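Acyl-CoA dehydrogenase (Mycobacterium thermoresistibile, PDB 3NF4) probably catalyses the FAD-dependent alpha,beta-dehydrogenation of an acyl-CoA thioester to the corresponding enoyl-CoA. Local coordinates at residues L81-L84 with E85-A89; S104-L108 with L109-T113. All blocks are in the same frame, centred on the assembly; numbering follows the deposited sequence.

Interaction 1 (L81-L84 with E85-A89); sequences LQVL and EEIAA
Four successive i to i+4 hydrogen bonds tie Leu81-Leu84 to Glu85-Ala88 as an unbroken length of alpha-helix, and the one from Ile87 N to Val83 O, at 3.1 Å, is nearly straight (177°). Beside that straight bond lies the apolar meeting of the pair, where CG1 of Val83 and CD1 of Ile87 come within 4.1 Å, the two side chains crossing obliquely. A chi1 of 168° puts CG1 of Val83 beside the carbonyl carbon, where it meets CD1 of Ile87, and CG1 of Ile87 passes 3.5 Å from Val83 O. Glu86 lays its CG 3.4 Å from Gln82 O before the chain bends at chi2 (-69°) and carries the carboxylate away from the earlier turn. The helix, 77-88, belongs to the N-terminal domain of the acyl-CoA dehydrogenase fold: Val83 and Ile87 pack on helix 18-35, while Leu84 and Ala88 face helix 92-104, which Ile87 touches as well. The acid groups are buried. Glu85 forms salt bridges with Arg13 and Arg304 and a hydrogen bond with Tyr307 OH; Glu86 forms salt bridges with Arg13 and Arg90. These cationic partners would be expected to favour the ionised form of both carboxylates. Arg13 also donates to Gln82 OE1, and Gln82 NE2 is hydrogen-bonded to Glu78 O.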
loop_
_atom_site.group_PDB
_atom_site.type_symbol
_atom_site.label_atom_id
_atom_site.label_comp_id
_atom_site.label_asym_id
_atom_site.label_seq_id
_atom_site.Cartn_x
_atom_site.Cartn_y
_atom_site.Cartn_z
ATOM N N LEU A 81 -14.089 -15.720 21.299
ATOM C CA LEU A 81 -13.822 -14.688 20.294
ATOM C C LEU A 81 -14.634 -14.842 19.009
ATOM O O LEU A 81 -15.010 -13.822 18.386
ATOM C CB LEU A 81 -12.324 -14.596 19.967
ATOM C CG LEU A 81 -11.417 -14.067 21.087
ATOM C CD1 LEU A 81 -9.947 -14.104 20.705
ATOM C CD2 LEU A 81 -11.845 -12.653 21.521
ATOM N N GLN A 82 -14.907 -16.102 18.627
ATOM C CA GLN A 82 -15.671 -16.409 17.407
ATOM C C GLN A 82 -17.196 -16.179 17.610
ATOM O O GLN A 82 -17.934 -15.905 16.647
ATOM C CB GLN A 82 -15.338 -17.836 16.864
ATOM C CG GLN A 82 -13.861 -18.063 16.437
ATOM C CD GLN A 82 -13.599 -19.365 15.640
ATOM O OE1 GLN A 82 -14.042 -19.524 14.492
ATOM N NE2 GLN A 82 -12.841 -20.273 16.236
ATOM N N VAL A 83 -17.667 -16.279 18.857
ATOM C CA VAL A 83 -19.041 -15.866 19.192
ATOM C C VAL A 83 -19.187 -14.339 19.074
ATOM O O VAL A 83 -20.177 -13.817 18.524
ATOM C CB VAL A 83 -19.453 -16.283 20.623
ATOM C CG1 VAL A 83 -20.758 -15.577 21.030
ATOM C CG2 VAL A 83 -19.578 -17.800 20.741
ATOM N N LEU A 84 -18.191 -13.637 19.610
ATOM C CA LEU A 84 -18.078 -12.189 19.478
ATOM C C LEU A 84 -18.061 -11.768 17.995
ATOM O O LEU A 84 -18.705 -10.792 17.609
ATOM C CB LEU A 84 -16.823 -11.712 20.210
ATOM C CG LEU A 84 -16.765 -10.242 20.651
ATOM C CD1 LEU A 84 -18.013 -9.855 21.506
ATOM C CD2 LEU A 84 -15.469 -9.943 21.402
ATOM N N GLU A 85 -17.364 -12.529 17.158
ATOM C CA GLU A 85 -17.328 -12.239 15.724
ATOM C C GLU A 85 -18.721 -12.335 15.048
ATOM O O GLU A 85 -19.070 -11.502 14.195
ATOM C CB GLU A 85 -16.298 -13.147 15.020
ATOM C CG GLU A 85 -15.893 -12.654 13.651
ATOM C CD GLU A 85 -15.420 -13.733 12.682
ATOM O OE1 GLU A 85 -14.449 -14.487 12.938
ATOM O OE2 GLU A 85 -15.994 -13.778 11.594
ATOM N N GLU A 86 -19.495 -13.357 15.428
ATOM C CA GLU A 86 -20.830 -13.602 14.865
ATOM C C GLU A 86 -21.786 -12.480 15.264
ATOM O O GLU A 86 -22.508 -11.955 14.419
ATOM C CB GLU A 86 -21.388 -14.971 15.302
ATOM C CG GLU A 86 -20.700 -16.223 14.690
ATOM C CD GLU A 86 -20.953 -16.409 13.187
ATOM O OE1 GLU A 86 -21.823 -15.710 12.618
ATOM O OE2 GLU A 86 -20.274 -17.258 12.558
ATOM N N ILE A 87 -21.775 -12.090 16.538
ATOM C CA ILE A 87 -22.497 -10.885 16.971
ATOM C C ILE A 87 -22.151 -9.614 16.150
ATOM O O ILE A 87 -23.062 -8.978 15.610
ATOM C CB ILE A 87 -22.329 -10.619 18.485
ATOM C CG1 ILE A 87 -22.896 -11.792 19.282
ATOM C CG2 ILE A 87 -23.011 -9.296 18.907
ATOM C CD1 ILE A 87 -22.385 -11.853 20.733
ATOM N N ALA A 88 -20.859 -9.274 16.047
ATOM C CA ALA A 88 -20.411 -8.050 15.388
ATOM C C ALA A 88 -20.810 -7.962 13.908
ATOM O O ALA A 88 -20.868 -6.857 13.348
ATOM C CB ALA A 88 -18.875 -7.904 15.511
ATOM N N ALA A 89 -21.042 -9.118 13.280
ATOM C CA ALA A 89 -21.567 -9.168 11.925
ATOM C C ALA A 89 -23.027 -8.708 11.799
ATOM O O ALA A 89 -23.465 -8.376 10.685
ATOM C CB ALA A 89 -21.375 -10.575 11.317
#

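Interaction 2 (S104-L108 with L109-T113); sequences SSHPL and LVFGT
Pro107 O accepts the N-H of Phe111 at 3.0 Å, and the same oxygen lies at the edge of the Phe111 ring, with CD1 3.3 Å away. The aromatic side chain thus folds back alongside the carbonyl that its own amide binds, a course set by chi1 of -53°, which places CG beside the backbone N. At the same ring edge, CE1 of Phe111 comes 4.0 Å from His106 NE2, the nitrogen that is hydrogen-bonded to Ser245 OG. A chi1 of 165° puts CG of His106 beside the carbonyl carbon, which brings the end of the imidazole near Val110 and Phe111; there its CE1 also meets Val110 CG2 at 4.1 Å, obliquely. Val110 turns its other methyl, CG1, over one face of the Phe111 ring, 3.6 Å above the plane and offset toward the rim. These side chains belong to the short helix 106-111, whose last turn closes with Gly112 N bonded to Leu108 O at 3.1 Å. Gly112 then leaves helical geometry, and Thr113 caps the next helix through OG1 to Gln116 N. The short helix is held between several elements: Leu108 and Leu109 lean on helix 114-124, Pro107 and Phe111 on Ile242 of helix 239-245, and Pro107 also touches Thr177 of strand 175-181.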
loop_
_atom_site.group_PDB
_atom_site.type_symbol
_atom_site.label_atom_id
_atom_site.label_comp_id
_atom_site.label_asym_id
_atom_site.label_seq_id
_atom_site.Cartn_x
_atom_site.Cartn_y
_atom_site.Cartn_z
ATOM N N SER A 104 -14.484 -5.066 32.064
ATOM C CA SER A 104 -14.940 -4.417 33.301
ATOM C C SER A 104 -14.889 -5.347 34.522
ATOM O O SER A 104 -14.634 -4.900 35.639
ATOM C CB SER A 104 -16.322 -3.758 33.135
ATOM O OG SER A 104 -17.378 -4.672 33.392
ATOM N N SER A 105 -15.067 -6.647 34.312
ATOM C CA SER A 105 -14.939 -7.579 35.440
ATOM C C SER A 105 -13.500 -8.067 35.715
ATOM O O SER A 105 -13.261 -8.771 36.694
ATOM C CB SER A 105 -15.923 -8.753 35.300
ATOM O OG SER A 105 -15.443 -9.749 34.422
ATOM N N HIS A 106 -12.547 -7.668 34.877
ATOM C CA HIS A 106 -11.189 -8.266 34.913
ATOM C C HIS A 106 -10.308 -7.929 36.147
ATOM O O HIS A 106 -9.659 -8.828 36.687
ATOM C CB HIS A 106 -10.443 -8.025 33.576
ATOM C CG HIS A 106 -8.961 -8.264 33.634
ATOM N ND1 HIS A 106 -8.367 -9.394 33.116
ATOM C CD2 HIS A 106 -7.950 -7.500 34.116
ATOM C CE1 HIS A 106 -7.057 -9.323 33.289
ATOM N NE2 HIS A 106 -6.780 -8.186 33.900
ATOM N N PRO A 107 -10.263 -6.653 36.580
ATOM C CA PRO A 107 -9.509 -6.320 37.798
ATOM C C PRO A 107 -9.958 -7.068 39.076
ATOM O O PRO A 107 -9.114 -7.449 39.880
ATOM C CB PRO A 107 -9.760 -4.819 37.970
ATOM C CG PRO A 107 -10.053 -4.350 36.641
ATOM C CD PRO A 107 -10.826 -5.442 35.968
ATOM N N LEU A 108 -11.259 -7.267 39.261
ATOM C CA LEU A 108 -11.749 -7.948 40.463
ATOM C C LEU A 108 -11.381 -9.434 40.423
ATOM O O LEU A 108 -10.933 -9.992 41.431
ATOM C CB LEU A 108 -13.265 -7.750 40.648
ATOM C CG LEU A 108 -14.024 -8.431 41.794
ATOM C CD1 LEU A 108 -13.365 -8.192 43.168
ATOM C CD2 LEU A 108 -15.511 -8.003 41.838
ATOM N N LEU A 109 -11.544 -10.046 39.247
ATOM C CA LEU A 109 -11.290 -11.459 39.063
ATOM C C LEU A 109 -9.828 -11.862 39.270
ATOM O O LEU A 109 -9.563 -12.946 39.796
ATOM C CB LEU A 109 -11.767 -11.912 37.685
ATOM C CG LEU A 109 -11.472 -13.377 37.329
ATOM C CD1 LEU A 109 -12.468 -14.339 37.980
ATOM C CD2 LEU A 109 -11.426 -13.571 35.812
ATOM N N VAL A 110 -8.881 -11.012 38.865
ATOM C CA VAL A 110 -7.459 -11.378 38.946
ATOM C C VAL A 110 -6.738 -10.790 40.173
ATOM O O VAL A 110 -5.758 -11.366 40.654
ATOM C CB VAL A 110 -6.694 -11.080 37.611
ATOM C CG1 VAL A 110 -5.187 -11.285 37.769
ATOM C CG2 VAL A 110 -7.221 -11.957 36.480
ATOM N N PHE A 111 -7.245 -9.683 40.712
ATOM C CA PHE A 111 -6.519 -8.975 41.767
ATOM C C PHE A 111 -7.207 -8.860 43.125
ATOM O O PHE A 111 -6.547 -8.546 44.125
ATOM C CB PHE A 111 -6.093 -7.599 41.277
ATOM C CG PHE A 111 -5.329 -7.631 39.983
ATOM C CD1 PHE A 111 -6.001 -7.633 38.762
ATOM C CD2 PHE A 111 -3.941 -7.668 39.985
ATOM C CE1 PHE A 111 -5.299 -7.668 37.578
ATOM C CE2 PHE A 111 -3.237 -7.699 38.802
ATOM C CZ PHE A 111 -3.919 -7.696 37.597
ATOM N N GLY A 112 -8.509 -9.124 43.174
ATOM C CA GLY A 112 -9.267 -8.930 44.399
ATOM C C GLY A 112 -9.061 -9.998 45.465
ATOM O O GLY A 112 -8.448 -11.050 45.214
ATOM N N THR A 113 -9.581 -9.699 46.659
ATOM C CA THR A 113 -9.638 -10.632 47.803
ATOM C C THR A 113 -10.764 -11.635 47.601
ATOM O O THR A 113 -11.775 -11.316 46.958
ATOM C CB THR A 113 -9.923 -9.903 49.152
ATOM O OG1 THR A 113 -11.239 -9.342 49.124
ATOM C CG2 THR A 113 -8.914 -8.793 49.427
#

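How the interactions relate
In both interactions, side chains of one helix are shared among several neighbouring elements, and both lie within the N-terminal domain. They follow each other along the chain and do not touch: their centres are 24 Å apart and their nearest atoms about 12 Å. Helix 92-104 runs between them, receiving Leu84, Ile87 and Ala88 of interaction 1 and ending at Ser104, where interaction 2 begins. Interaction 1 joins the N-terminal helices to helix 289-315 of the C-terminal part; interaction 2 instead meets strand 175-181 of the middle domain. The side chain of Pro107 is about 12 Å from the bound FAD, too far for that side chain to touch the cofactor.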